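Local coordinates for protein oxaloacetate acetyl hydrolase (PDB 3LYE) that is a hydrolase with a TIM-barrel type of fold, modelled here with bound calcium ions in an assembly of four chains, at residues D73-A78 with V109-R114; I92-T97 with G119-D124; V164-T169 with V194-G199; P217-S222 with F241-F246. One frame throughout, in Å; residues are numbered along the deposited sequence.

Contact 1. Residues D73-A78 with V109-R114; sequences DMRDNA and VEHYIR
R75 reaches across from helix 71-82 and crosses H111 at about a right angle. The two helical segments run nearly parallel, 14° apart, with axes 9.8 Å from each other. In R75, CG opposite the backbone N (chi1 -177°), with a bend at chi2, carries the guanidinium to H111 and R114. R75 CD comes to 3.7 Å from H111 ND1, and R75 NH2 lies 3.6 Å from the same nitrogen. H111 CG sits over one face of the guanidinium, whose plane is turned 75° from the ring. R75 NH1 is 3.9 Å from R114 NH1. Both arginines pair with the carboxylate of D79 of the second subunit, and R75 NE also bonds to S115. Y112 runs to the other helix with its OH at M74. Y112 CE1 meets the backbone at R75 CA, 4.0 Å away. Y112 OH touches M74 CB at 3.4 Å. A hydrogen bond from this hydroxyl to the carbonyl of D94 ties helix 102-114 to strand 91-94. M74 and A78 pack on M51 of strand 49-51, while V109 and I113 lean on helix 142-158, so the contact forms part of the helical layer outside the sheet.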
loop_
_atom_site.group_PDB
_atom_site.type_symbol
_atom_site.label_atom_id
_atom_site.label_comp_id
_atom_site.label_asym_id
_atom_site.label_seq_id
_atom_site.Cartn_x
_atom_site.Cartn_y
_atom_site.Cartn_z
ATOM N N ASP A 73 -2.999 -7.254 1.365
ATOM C CA ASP A 73 -2.278 -7.929 0.297
ATOM C C ASP A 73 -3.170 -8.601 -0.723
ATOM O O ASP A 73 -2.960 -8.558 -1.929
ATOM C CB ASP A 73 -1.347 -8.977 0.902
ATOM C CG ASP A 73 -0.501 -8.414 2.019
ATOM O OD1 ASP A 73 0.432 -7.675 1.699
ATOM O OD2 ASP A 73 -0.736 -8.774 3.200
ATOM N N MET A 74 -4.164 -9.281 -0.184
ATOM C CA MET A 74 -5.112 -9.996 -1.031
ATOM C C MET A 74 -5.987 -9.085 -1.850
ATOM O O MET A 74 -6.149 -9.296 -3.048
ATOM C CB MET A 74 -5.927 -10.967 -0.169
ATOM C CG MET A 74 -5.080 -12.049 0.476
ATOM S SD MET A 74 -4.289 -13.210 -0.650
ATOM C CE MET A 74 -5.744 -14.126 -1.174
ATOM N N ARG A 75 -6.519 -8.053 -1.226
ATOM C CA ARG A 75 -7.352 -7.136 -1.962
ATOM C C ARG A 75 -6.511 -6.396 -2.995
ATOM O O ARG A 75 -6.955 -6.190 -4.110
ATOM C CB ARG A 75 -8.023 -6.127 -1.027
ATOM C CG ARG A 75 -8.968 -5.211 -1.780
ATOM C CD ARG A 75 -9.052 -3.809 -1.320
ATOM N NE ARG A 75 -9.899 -3.041 -2.243
ATOM C CZ ARG A 75 -10.113 -1.732 -2.167
ATOM N NH1 ARG A 75 -10.873 -1.086 -3.063
ATOM N NH2 ARG A 75 -9.565 -1.057 -1.176
ATOM N N ASP A 76 -5.305 -5.977 -2.633
ATOM C CA ASP A 76 -4.512 -5.260 -3.619
ATOM C C ASP A 76 -4.220 -6.098 -4.839
ATOM O O ASP A 76 -4.290 -5.611 -5.969
ATOM C CB ASP A 76 -3.216 -4.749 -3.007
ATOM C CG ASP A 76 -3.430 -3.480 -2.192
ATOM O OD1 ASP A 76 -2.429 -2.952 -1.675
ATOM O OD2 ASP A 76 -4.595 -3.024 -2.076
ATOM N N ASN A 77 -3.874 -7.369 -4.653
ATOM C CA ASN A 77 -3.576 -8.207 -5.805
ATOM C C ASN A 77 -4.833 -8.488 -6.611
ATOM O O ASN A 77 -4.792 -8.492 -7.832
ATOM C CB ASN A 77 -2.889 -9.490 -5.350
ATOM C CG ASN A 77 -1.926 -10.051 -6.374
ATOM O OD1 ASN A 77 -1.259 -9.312 -7.092
ATOM N ND2 ASN A 77 -1.810 -11.355 -6.402
ATOM N N ALA A 78 -5.949 -8.716 -5.946
ATOM C CA ALA A 78 -7.188 -9.003 -6.647
ATOM C C ALA A 78 -7.708 -7.795 -7.400
ATOM O O ALA A 78 -8.204 -7.927 -8.488
ATOM C CB ALA A 78 -8.241 -9.549 -5.675
ATOM N N VAL A 109 -15.347 -9.062 2.080
ATOM C CA VAL A 109 -16.298 -9.217 1.013
ATOM C C VAL A 109 -16.605 -7.854 0.388
ATOM O O VAL A 109 -16.670 -7.748 -0.828
ATOM C CB VAL A 109 -17.580 -9.962 1.511
ATOM C CG1 VAL A 109 -18.647 -9.951 0.403
ATOM C CG2 VAL A 109 -17.223 -11.382 1.914
ATOM N N GLU A 110 -16.815 -6.831 1.219
ATOM C CA GLU A 110 -17.124 -5.513 0.697
ATOM C C GLU A 110 -15.989 -5.018 -0.185
ATOM O O GLU A 110 -16.236 -4.463 -1.249
ATOM C CB GLU A 110 -17.340 -4.602 1.879
ATOM C CG GLU A 110 -17.541 -3.150 1.565
ATOM C CD GLU A 110 -17.713 -2.358 2.843
ATOM O OE1 GLU A 110 -17.040 -2.704 3.861
ATOM O OE2 GLU A 110 -18.508 -1.412 2.829
ATOM N N HIS A 111 -14.746 -5.145 0.279
ATOM C CA HIS A 111 -13.588 -4.687 -0.487
ATOM C C HIS A 111 -13.424 -5.458 -1.805
ATOM O O HIS A 111 -13.124 -4.882 -2.842
ATOM C CB HIS A 111 -12.329 -4.736 0.369
ATOM C CG HIS A 111 -12.264 -3.628 1.369
ATOM N ND1 HIS A 111 -11.139 -2.869 1.566
ATOM C CD2 HIS A 111 -13.194 -3.136 2.218
ATOM C CE1 HIS A 111 -11.380 -1.945 2.478
ATOM N NE2 HIS A 111 -12.630 -2.063 2.867
ATOM N N TYR A 112 -13.654 -6.760 -1.753
ATOM C CA TYR A 112 -13.565 -7.582 -2.954
ATOM C C TYR A 112 -14.652 -7.109 -3.932
ATOM O O TYR A 112 -14.402 -6.932 -5.132
ATOM C CB TYR A 112 -13.710 -9.069 -2.651
ATOM C CG TYR A 112 -12.442 -9.789 -2.239
ATOM C CD1 TYR A 112 -11.389 -9.124 -1.592
ATOM C CD2 TYR A 112 -12.329 -11.141 -2.456
ATOM C CE1 TYR A 112 -10.262 -9.820 -1.198
ATOM C CE2 TYR A 112 -11.218 -11.834 -2.071
ATOM C CZ TYR A 112 -10.172 -11.162 -1.449
ATOM O OH TYR A 112 -9.054 -11.874 -1.049
ATOM N N ILE A 113 -15.865 -6.932 -3.440
ATOM C CA ILE A 113 -16.949 -6.480 -4.302
ATOM C C ILE A 113 -16.628 -5.136 -4.968
ATOM O O ILE A 113 -16.804 -4.975 -6.181
ATOM C CB ILE A 113 -18.278 -6.413 -3.512
ATOM C CG1 ILE A 113 -18.811 -7.843 -3.311
ATOM C CG2 ILE A 113 -19.356 -5.571 -4.202
ATOM C CD1 ILE A 113 -19.954 -7.941 -2.334
ATOM N N ARG A 114 -16.192 -4.177 -4.160
ATOM C CA ARG A 114 -15.819 -2.837 -4.626
ATOM C C ARG A 114 -14.723 -2.888 -5.676
ATOM O O ARG A 114 -14.676 -2.046 -6.581
ATOM C CB ARG A 114 -15.277 -1.974 -3.439
ATOM C CG ARG A 114 -16.366 -1.453 -2.595
ATOM C CD ARG A 114 -15.923 -0.910 -1.253
ATOM N NE ARG A 114 -14.715 -0.129 -1.293
ATOM C CZ ARG A 114 -14.025 0.226 -0.227
ATOM N NH1 ARG A 114 -12.893 0.905 -0.399
ATOM N NH2 ARG A 114 -14.471 -0.067 0.988
#

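Contact 2. Residues I92-T97 with G119-D124; sequences IADMDT and GAHLED. With CA (calcium ion), chain B.
D94 and H121, paired across parallel strands, are brought together by different first torsions. D94 CG is trans to the backbone N (chi1 -174°). H121 CG sits between N and the carbonyl carbon (chi1 61°), which lays the ring across its neighbour. D94 CA lies over one face of the H121 ring in a CH-pi contact, 3.9 Å from its centroid. The carboxylate is turned 28° from the ring, and D94 OD1 lies 3.1 Å from H121 CE1. H121 NE2 bonds to Y50. D94 OD1 accepts from D96 N at 2.7 Å, from above the carboxylate plane, closing an Asx turn. The same oxygen is within bonding reach of a calcium-bound water. D94 OD2 binds the calcium ion at 2.5 Å. D96 OD1 binds the same ion at 2.4 Å, while D96 OD2 bonds to Y99. Five waters complete seven ligands. E123 N bonds to D96 O at 3.0 Å, which joins the two segments beyond the metal aspartates. E123 OE1 accepts from a metal-bound water at 2.7 Å, so this glutamate belongs to the second shell. Its carboxylate stands near both aspartates. The calcium ion probably offsets this gathering of acidic groups, and it would polarise the metal-bound waters that E123 meets.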
loop_
_atom_site.group_PDB
_atom_site.type_symbol
_atom_site.label_atom_id
_atom_site.label_comp_id
_atom_site.label_asym_id
_atom_site.label_seq_id
_atom_site.Cartn_x
_atom_site.Cartn_y
_atom_site.Cartn_z
ATOM N N ILE A 92 -12.211 -15.106 -9.617
ATOM C CA ILE A 92 -12.562 -15.739 -8.361
ATOM C C ILE A 92 -11.266 -15.595 -7.531
ATOM O O ILE A 92 -10.184 -15.925 -8.051
ATOM C CB ILE A 92 -12.917 -17.208 -8.482
ATOM C CG1 ILE A 92 -14.220 -17.340 -9.265
ATOM C CG2 ILE A 92 -13.050 -17.842 -7.082
ATOM C CD1 ILE A 92 -14.586 -18.766 -9.610
ATOM N N ALA A 93 -11.345 -15.125 -6.283
ATOM C CA ALA A 93 -10.179 -14.976 -5.448
ATOM C C ALA A 93 -10.316 -15.686 -4.126
ATOM O O ALA A 93 -11.399 -15.789 -3.570
ATOM C CB ALA A 93 -9.913 -13.510 -5.163
ATOM N N ASP A 94 -9.203 -16.234 -3.659
ATOM C CA ASP A 94 -9.171 -16.835 -2.349
ATOM C C ASP A 94 -9.427 -15.718 -1.329
ATOM O O ASP A 94 -8.915 -14.600 -1.522
ATOM C CB ASP A 94 -7.729 -17.347 -2.133
ATOM C CG ASP A 94 -7.508 -18.141 -0.863
ATOM O OD1 ASP A 94 -8.435 -18.279 -0.037
ATOM O OD2 ASP A 94 -6.355 -18.651 -0.722
ATOM N N MET A 95 -10.283 -15.959 -0.333
ATOM C CA MET A 95 -10.482 -14.999 0.741
ATOM C C MET A 95 -10.152 -15.668 2.098
ATOM O O MET A 95 -10.487 -15.162 3.161
ATOM C CB MET A 95 -11.801 -14.238 0.754
ATOM C CG MET A 95 -13.020 -15.067 1.053
ATOM S SD MET A 95 -14.523 -14.075 1.293
ATOM C CE MET A 95 -14.228 -13.479 2.946
ATOM N N ASP A 96 -9.510 -16.837 2.031
ATOM C CA ASP A 96 -9.078 -17.537 3.226
ATOM C C ASP A 96 -10.221 -17.644 4.259
ATOM O O ASP A 96 -11.265 -18.197 3.911
ATOM C CB ASP A 96 -7.809 -16.853 3.747
ATOM C CG ASP A 96 -6.677 -16.965 2.780
ATOM O OD1 ASP A 96 -6.142 -18.060 2.678
ATOM O OD2 ASP A 96 -6.363 -15.987 2.086
ATOM N N THR A 97 -10.002 -17.192 5.490
ATOM C CA THR A 97 -11.021 -17.254 6.505
ATOM C C THR A 97 -11.661 -15.862 6.733
ATOM O O THR A 97 -12.478 -15.683 7.643
ATOM C CB THR A 97 -10.486 -17.732 7.844
ATOM O OG1 THR A 97 -9.582 -16.758 8.319
ATOM C CG2 THR A 97 -9.742 -19.063 7.765
ATOM N N GLY A 119 -16.099 -13.398 -7.342
ATOM C CA GLY A 119 -16.457 -14.341 -6.315
ATOM C C GLY A 119 -15.232 -14.698 -5.485
ATOM O O GLY A 119 -14.107 -14.302 -5.814
ATOM N N ALA A 120 -15.446 -15.443 -4.416
ATOM C CA ALA A 120 -14.365 -15.850 -3.538
ATOM C C ALA A 120 -14.742 -17.026 -2.691
ATOM O O ALA A 120 -15.920 -17.259 -2.441
ATOM C CB ALA A 120 -14.010 -14.682 -2.585
ATOM N N HIS A 121 -13.739 -17.793 -2.253
ATOM C CA HIS A 121 -13.934 -18.944 -1.368
ATOM C C HIS A 121 -13.508 -18.580 0.051
ATOM O O HIS A 121 -12.451 -17.979 0.296
ATOM C CB HIS A 121 -13.349 -20.246 -1.898
ATOM C CG HIS A 121 -11.869 -20.283 -2.129
ATOM N ND1 HIS A 121 -10.948 -20.467 -1.121
ATOM C CD2 HIS A 121 -11.170 -20.317 -3.287
ATOM C CE1 HIS A 121 -9.741 -20.580 -1.659
ATOM N NE2 HIS A 121 -9.843 -20.463 -2.968
ATOM N N LEU A 122 -14.369 -18.997 0.981
ATOM C CA LEU A 122 -14.270 -18.731 2.428
ATOM C C LEU A 122 -14.332 -20.062 3.137
ATOM O O LEU A 122 -15.288 -20.797 2.964
ATOM C CB LEU A 122 -15.455 -17.818 2.778
ATOM C CG LEU A 122 -15.689 -17.472 4.235
ATOM C CD1 LEU A 122 -14.459 -16.881 4.873
ATOM C CD2 LEU A 122 -16.859 -16.478 4.319
ATOM N N GLU A 123 -13.320 -20.343 3.941
ATOM C CA GLU A 123 -13.160 -21.606 4.614
ATOM C C GLU A 123 -13.378 -21.654 6.089
ATOM O O GLU A 123 -13.619 -20.641 6.741
ATOM C CB GLU A 123 -11.741 -22.125 4.264
ATOM C CG GLU A 123 -10.635 -21.379 4.993
ATOM C CD GLU A 123 -9.303 -21.330 4.246
ATOM O OE1 GLU A 123 -8.263 -21.205 4.915
ATOM O OE2 GLU A 123 -9.292 -21.357 3.008
ATOM N N ASP A 124 -13.347 -22.894 6.581
ATOM C CA ASP A 124 -13.548 -23.206 7.984
ATOM C C ASP A 124 -12.278 -23.452 8.774
ATOM O O ASP A 124 -12.358 -23.926 9.893
ATOM C CB ASP A 124 -14.561 -24.354 8.146
ATOM C CG ASP A 124 -14.144 -25.635 7.449
ATOM O OD1 ASP A 124 -14.866 -26.628 7.653
ATOM O OD2 ASP A 124 -13.169 -25.618 6.663
HETATM CA CA CA B . -5.533 -19.891 1.282
HETATM O O HOH W 1 -7.766 -20.645 1.034
HETATM O O HOH W 2 -11.119 -20.134 1.564
HETATM O O HOH W 3 -6.001 -21.024 3.421
HETATM O O HOH W 4 -3.571 -18.677 1.006
HETATM O O HOH W 5 -3.772 -21.549 2.025
HETATM O O HOH W 6 -5.432 -20.959 -0.397
#

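Contact 3. Residues V164-T169 with V194-G199; sequences VLIART and VGLLEG
The guanidinium of R168 and the carboxylate of E198 are stacked, their planes 16° apart. E198 OE1 lies over one face of the guanidinium, offset toward the rim. E198 CG comes over a face too, 3.8 Å from R168 NH2. The salt bridge between R168 NH1 and E198 OE1 is long, 3.8 Å, and rests on charge alone, since no N-H points at the oxygen. A water links the same two atoms and takes a weak bond from NH1. Each group has a firmer partner: R168 NE pairs with D170, and E198 OE1 accepts from N221. The extended chain of R168 runs alongside L196, with R168 CD 3.9 Å from L196 CD2. On the same sheet face, I166 CG2 packs on L196 CB at 3.7 Å and I166 CG1 on V194 CB at 3.8 Å. Four backbone hydrogen bonds join the parallel strands, among them T169 N to L196 O at 2.9 Å. A fifth, E198 N to T169 O, continues them into the loop, where a water joins T169 O to E198 O. The chemistry thus changes along the strands, from aliphatic at V164 and V194 to charged at R168 and E198. The side chain of R168 nears a bound calcium ion, about 5 Å away at the nearest atoms. E198 lies further off and may partly balance the arginine.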
loop_
_atom_site.group_PDB
_atom_site.type_symbol
_atom_site.label_atom_id
_atom_site.label_comp_id
_atom_site.label_asym_id
_atom_site.label_seq_id
_atom_site.Cartn_x
_atom_site.Cartn_y
_atom_site.Cartn_z
ATOM N N VAL A 164 -20.259 -14.146 -6.159
ATOM C CA VAL A 164 -20.442 -15.579 -5.961
ATOM C C VAL A 164 -19.613 -16.041 -4.770
ATOM O O VAL A 164 -18.368 -16.056 -4.828
ATOM C CB VAL A 164 -20.037 -16.318 -7.236
ATOM C CG1 VAL A 164 -20.074 -17.834 -7.046
ATOM C CG2 VAL A 164 -20.932 -15.873 -8.384
ATOM N N LEU A 165 -20.305 -16.395 -3.689
ATOM C CA LEU A 165 -19.651 -16.842 -2.495
ATOM C C LEU A 165 -19.533 -18.349 -2.502
ATOM O O LEU A 165 -20.541 -19.060 -2.583
ATOM C CB LEU A 165 -20.414 -16.376 -1.246
ATOM C CG LEU A 165 -19.698 -16.806 0.062
ATOM C CD1 LEU A 165 -18.384 -16.001 0.283
ATOM C CD2 LEU A 165 -20.637 -16.655 1.228
ATOM N N ILE A 166 -18.303 -18.834 -2.432
ATOM C CA ILE A 166 -17.993 -20.241 -2.408
ATOM C C ILE A 166 -17.634 -20.625 -1.001
ATOM O O ILE A 166 -16.713 -20.069 -0.388
ATOM C CB ILE A 166 -16.805 -20.564 -3.346
ATOM C CG1 ILE A 166 -17.126 -20.188 -4.791
ATOM C CG2 ILE A 166 -16.372 -22.045 -3.207
ATOM C CD1 ILE A 166 -15.946 -19.485 -5.510
ATOM N N ALA A 167 -18.404 -21.569 -0.456
ATOM C CA ALA A 167 -18.183 -22.080 0.881
ATOM C C ALA A 167 -17.225 -23.244 0.803
ATOM O O ALA A 167 -17.566 -24.285 0.256
ATOM C CB ALA A 167 -19.496 -22.531 1.531
ATOM N N ARG A 168 -16.045 -23.067 1.366
ATOM C CA ARG A 168 -15.020 -24.108 1.388
ATOM C C ARG A 168 -14.928 -24.765 2.759
ATOM O O ARG A 168 -14.995 -24.078 3.778
ATOM C CB ARG A 168 -13.642 -23.489 1.077
ATOM C CG ARG A 168 -12.454 -24.402 1.392
ATOM C CD ARG A 168 -11.175 -23.817 0.869
ATOM N NE ARG A 168 -10.040 -24.412 1.543
ATOM C CZ ARG A 168 -8.783 -24.254 1.157
ATOM N NH1 ARG A 168 -8.504 -23.564 0.064
ATOM N NH2 ARG A 168 -7.801 -24.806 1.850
ATOM N N THR A 169 -14.787 -26.091 2.758
ATOM C CA THR A 169 -14.618 -26.829 3.986
ATOM C C THR A 169 -13.337 -27.642 3.838
ATOM O O THR A 169 -13.115 -28.348 2.849
ATOM C CB THR A 169 -15.791 -27.735 4.435
ATOM O OG1 THR A 169 -15.418 -28.401 5.650
ATOM C CG2 THR A 169 -16.154 -28.755 3.437
ATOM N N VAL A 194 -21.956 -21.660 -3.975
ATOM C CA VAL A 194 -21.243 -22.814 -4.454
ATOM C C VAL A 194 -20.506 -23.442 -3.301
ATOM O O VAL A 194 -20.089 -22.745 -2.378
ATOM C CB VAL A 194 -20.155 -22.336 -5.484
ATOM C CG1 VAL A 194 -19.325 -23.487 -6.038
ATOM C CG2 VAL A 194 -20.786 -21.500 -6.616
ATOM N N GLY A 195 -20.305 -24.750 -3.347
ATOM C CA GLY A 195 -19.576 -25.422 -2.304
ATOM C C GLY A 195 -18.232 -25.946 -2.823
ATOM O O GLY A 195 -18.057 -26.201 -4.019
ATOM N N LEU A 196 -17.267 -26.037 -1.922
ATOM C CA LEU A 196 -15.931 -26.530 -2.228
ATOM C C LEU A 196 -15.482 -27.446 -1.093
ATOM O O LEU A 196 -15.275 -27.013 0.033
ATOM C CB LEU A 196 -14.939 -25.368 -2.399
ATOM C CG LEU A 196 -13.431 -25.653 -2.324
ATOM C CD1 LEU A 196 -13.021 -26.828 -3.151
ATOM C CD2 LEU A 196 -12.671 -24.375 -2.721
ATOM N N LEU A 197 -15.416 -28.741 -1.396
ATOM C CA LEU A 197 -14.953 -29.748 -0.460
ATOM C C LEU A 197 -13.474 -29.862 -0.897
ATOM O O LEU A 197 -13.167 -30.375 -1.967
ATOM C CB LEU A 197 -15.745 -31.045 -0.604
ATOM C CG LEU A 197 -15.600 -32.028 0.562
ATOM C CD1 LEU A 197 -16.658 -33.110 0.519
ATOM C CD2 LEU A 197 -14.207 -32.649 0.593
ATOM N N GLU A 198 -12.587 -29.363 -0.061
ATOM C CA GLU A 198 -11.130 -29.361 -0.345
ATOM C C GLU A 198 -10.422 -30.648 -0.044
ATOM O O GLU A 198 -10.671 -31.309 0.946
ATOM C CB GLU A 198 -10.464 -28.283 0.519
ATOM C CG GLU A 198 -8.947 -28.085 0.385
ATOM C CD GLU A 198 -8.527 -27.555 -0.973
ATOM O OE1 GLU A 198 -9.350 -26.891 -1.637
ATOM O OE2 GLU A 198 -7.365 -27.804 -1.363
ATOM N N GLY A 199 -9.531 -31.021 -0.934
ATOM C CA GLY A 199 -8.749 -32.215 -0.721
ATOM C C GLY A 199 -9.332 -33.596 -0.839
ATOM O O GLY A 199 -9.058 -34.454 0.012
HETATM O O HOH W 7 -9.442 -23.858 -2.507
HETATM O O HOH W 8 -11.978 -30.918 3.250
#

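Contact 4. Residues P217-S222 with F241-F246; sequences PLLLNS and FRIMIF
L220 can be followed outward against F241 and M244. Its CB stands over the centre of the F241 ring in a CH-pi contact, with L220 CB 3.8 Å from the centroid and 13° off the normal. L220 CG is anti to the backbone N (chi1 177°), which carries the end of the side chain past the ring toward M244. Beyond CG the branches part. L220 CD1 reaches F241 CZ at 4.0 Å. L220 CD2 lies beside M244 CE at 3.8 Å, the two side chains pointing the same way. L218 O comes to the edge of the F241 ring and accepts from R242 N at 2.9 Å. On the other sheet face, L219 CD1 touches I243 CG2 at 3.7 Å, and L219 CD2 touches I245 CD1 at 3.8 Å. N221 OD1 lies 3.4 Å from I245 CG1 and bonds to S247. L220 and M244 both lean on A236 of helix 233-239, which links the strands in a parallel beta-alpha-beta unit. The backbone N of L219 bonds to the carbonyl of G195, so strand 219-223 bridges to strand 194-197, as in the closed sheet of a TIM barrel.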
loop_
_atom_site.group_PDB
_atom_site.type_symbol
_atom_site.label_atom_id
_atom_site.label_comp_id
_atom_site.label_asym_id
_atom_site.label_seq_id
_atom_site.Cartn_x
_atom_site.Cartn_y
_atom_site.Cartn_z
ATOM N N PRO A 217 -24.375 -26.198 -6.913
ATOM C CA PRO A 217 -23.075 -26.391 -7.556
ATOM C C PRO A 217 -21.852 -26.462 -6.693
ATOM O O PRO A 217 -21.764 -25.804 -5.654
ATOM C CB PRO A 217 -22.958 -25.161 -8.463
ATOM C CG PRO A 217 -23.854 -24.143 -7.910
ATOM C CD PRO A 217 -24.889 -24.831 -7.071
ATOM N N LEU A 218 -20.932 -27.321 -7.120
ATOM C CA LEU A 218 -19.655 -27.503 -6.443
ATOM C C LEU A 218 -18.525 -27.052 -7.371
ATOM O O LEU A 218 -18.608 -27.098 -8.610
ATOM C CB LEU A 218 -19.376 -28.949 -6.045
ATOM C CG LEU A 218 -20.355 -29.600 -5.069
ATOM C CD1 LEU A 218 -19.741 -30.890 -4.532
ATOM C CD2 LEU A 218 -20.698 -28.637 -3.965
ATOM N N LEU A 219 -17.436 -26.704 -6.714
ATOM C CA LEU A 219 -16.208 -26.257 -7.324
ATOM C C LEU A 219 -15.138 -27.283 -6.894
ATOM O O LEU A 219 -15.037 -27.667 -5.729
ATOM C CB LEU A 219 -15.888 -24.854 -6.817
ATOM C CG LEU A 219 -14.590 -24.189 -7.265
ATOM C CD1 LEU A 219 -14.654 -22.681 -7.069
ATOM C CD2 LEU A 219 -13.379 -24.753 -6.510
ATOM N N LEU A 220 -14.323 -27.687 -7.855
ATOM C CA LEU A 220 -13.230 -28.628 -7.667
ATOM C C LEU A 220 -11.910 -27.858 -7.691
ATOM O O LEU A 220 -11.625 -27.162 -8.646
ATOM C CB LEU A 220 -13.212 -29.663 -8.803
ATOM C CG LEU A 220 -12.079 -30.676 -8.774
ATOM C CD1 LEU A 220 -12.107 -31.508 -7.515
ATOM C CD2 LEU A 220 -12.135 -31.555 -9.986
ATOM N N ASN A 221 -11.117 -27.975 -6.640
ATOM C CA ASN A 221 -9.819 -27.325 -6.579
ATOM C C ASN A 221 -8.724 -28.330 -6.892
ATOM O O ASN A 221 -8.478 -29.249 -6.117
ATOM C CB ASN A 221 -9.561 -26.750 -5.210
ATOM C CG ASN A 221 -8.187 -26.111 -5.100
ATOM O OD1 ASN A 221 -7.578 -25.682 -6.086
ATOM N ND2 ASN A 221 -7.681 -26.066 -3.890
ATOM N N SER A 222 -8.124 -28.167 -8.061
ATOM C CA SER A 222 -7.025 -29.008 -8.532
ATOM C C SER A 222 -5.695 -28.375 -8.080
ATOM O O SER A 222 -5.379 -27.284 -8.477
ATOM C CB SER A 222 -7.098 -29.076 -10.049
ATOM O OG SER A 222 -6.124 -29.961 -10.556
ATOM N N PHE A 241 -19.174 -31.232 -11.657
ATOM C CA PHE A 241 -18.679 -30.003 -11.054
ATOM C C PHE A 241 -19.029 -28.836 -11.972
ATOM O O PHE A 241 -19.118 -29.007 -13.181
ATOM C CB PHE A 241 -17.154 -30.085 -10.856
ATOM C CG PHE A 241 -16.734 -30.919 -9.669
ATOM C CD1 PHE A 241 -16.796 -30.397 -8.391
ATOM C CD2 PHE A 241 -16.277 -32.212 -9.835
ATOM C CE1 PHE A 241 -16.455 -31.151 -7.304
ATOM C CE2 PHE A 241 -15.900 -32.972 -8.747
ATOM C CZ PHE A 241 -15.987 -32.442 -7.486
ATOM N N ARG A 242 -19.209 -27.640 -11.408
ATOM C CA ARG A 242 -19.534 -26.461 -12.219
ATOM C C ARG A 242 -18.356 -25.507 -12.371
ATOM O O ARG A 242 -18.352 -24.715 -13.287
ATOM C CB ARG A 242 -20.754 -25.717 -11.683
ATOM C CG ARG A 242 -22.037 -26.512 -11.889
ATOM C CD ARG A 242 -22.332 -26.890 -13.369
ATOM N NE ARG A 242 -22.040 -25.806 -14.270
ATOM C CZ ARG A 242 -22.667 -24.635 -14.311
ATOM N NH1 ARG A 242 -23.725 -24.418 -13.529
ATOM N NH2 ARG A 242 -22.216 -23.671 -15.129
ATOM N N ILE A 243 -17.421 -25.543 -11.433
ATOM C CA ILE A 243 -16.238 -24.695 -11.521
ATOM C C ILE A 243 -15.037 -25.562 -11.159
ATOM O O ILE A 243 -15.150 -26.433 -10.305
ATOM C CB ILE A 243 -16.269 -23.478 -10.559
ATOM C CG1 ILE A 243 -17.576 -22.694 -10.740
ATOM C CG2 ILE A 243 -15.013 -22.584 -10.726
ATOM C CD1 ILE A 243 -17.766 -21.554 -9.718
ATOM N N MET A 244 -13.888 -25.320 -11.798
ATOM C CA MET A 244 -12.675 -26.066 -11.490
ATOM C C MET A 244 -11.562 -25.018 -11.507
ATOM O O MET A 244 -11.370 -24.315 -12.496
ATOM C CB MET A 244 -12.396 -27.161 -12.502
ATOM C CG MET A 244 -11.226 -28.028 -12.162
ATOM S SD MET A 244 -11.203 -29.434 -13.283
ATOM C CE MET A 244 -9.782 -30.362 -12.710
ATOM N N ILE A 245 -10.866 -24.904 -10.389
ATOM C CA ILE A 245 -9.779 -23.946 -10.237
ATOM C C ILE A 245 -8.486 -24.720 -10.201
ATOM O O ILE A 245 -8.437 -25.850 -9.726
ATOM C CB ILE A 245 -9.977 -23.010 -9.039
ATOM C CG1 ILE A 245 -9.865 -23.754 -7.707
ATOM C CG2 ILE A 245 -11.333 -22.292 -9.173
ATOM C CD1 ILE A 245 -10.121 -22.863 -6.527
ATOM N N PHE A 246 -7.428 -24.092 -10.699
ATOM C CA PHE A 246 -6.144 -24.736 -10.776
ATOM C C PHE A 246 -5.042 -24.049 -9.969
ATOM O O PHE A 246 -4.319 -23.185 -10.483
ATOM C CB PHE A 246 -5.794 -24.845 -12.266
ATOM C CG PHE A 246 -6.657 -25.812 -13.005
ATOM C CD1 PHE A 246 -6.253 -27.113 -13.209
ATOM C CD2 PHE A 246 -7.884 -25.422 -13.488
ATOM C CE1 PHE A 246 -7.072 -28.002 -13.871
ATOM C CE2 PHE A 246 -8.714 -26.327 -14.125
ATOM C CZ PHE A 246 -8.304 -27.617 -14.330
#

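How the contacts relate
Contacts 2, 3 and 4 each pair parallel strands of one sheet, whereas contact 1 joins two helices of the surrounding layer. All four are largely buried, yet two of them also meet other chains: contact 1 the second subunit, and contact 4 the third, where F246 packs on L265 of that subunit. Contacts 1 and 2 meet where the tyrosine of helix 102-114 reaches strand 91-94. Contacts 2 and 3 are neighbours in the sheet through A120 and I166, and D124 bonds to T169. Contacts 3 and 4 adjoin through strands 194-197 and 219-223. Contact 2 holds the metal. Contact 3 brings charge to its border, contact 4 is mostly aliphatic and aromatic, and the arginines of contact 1 serve the subunit interface.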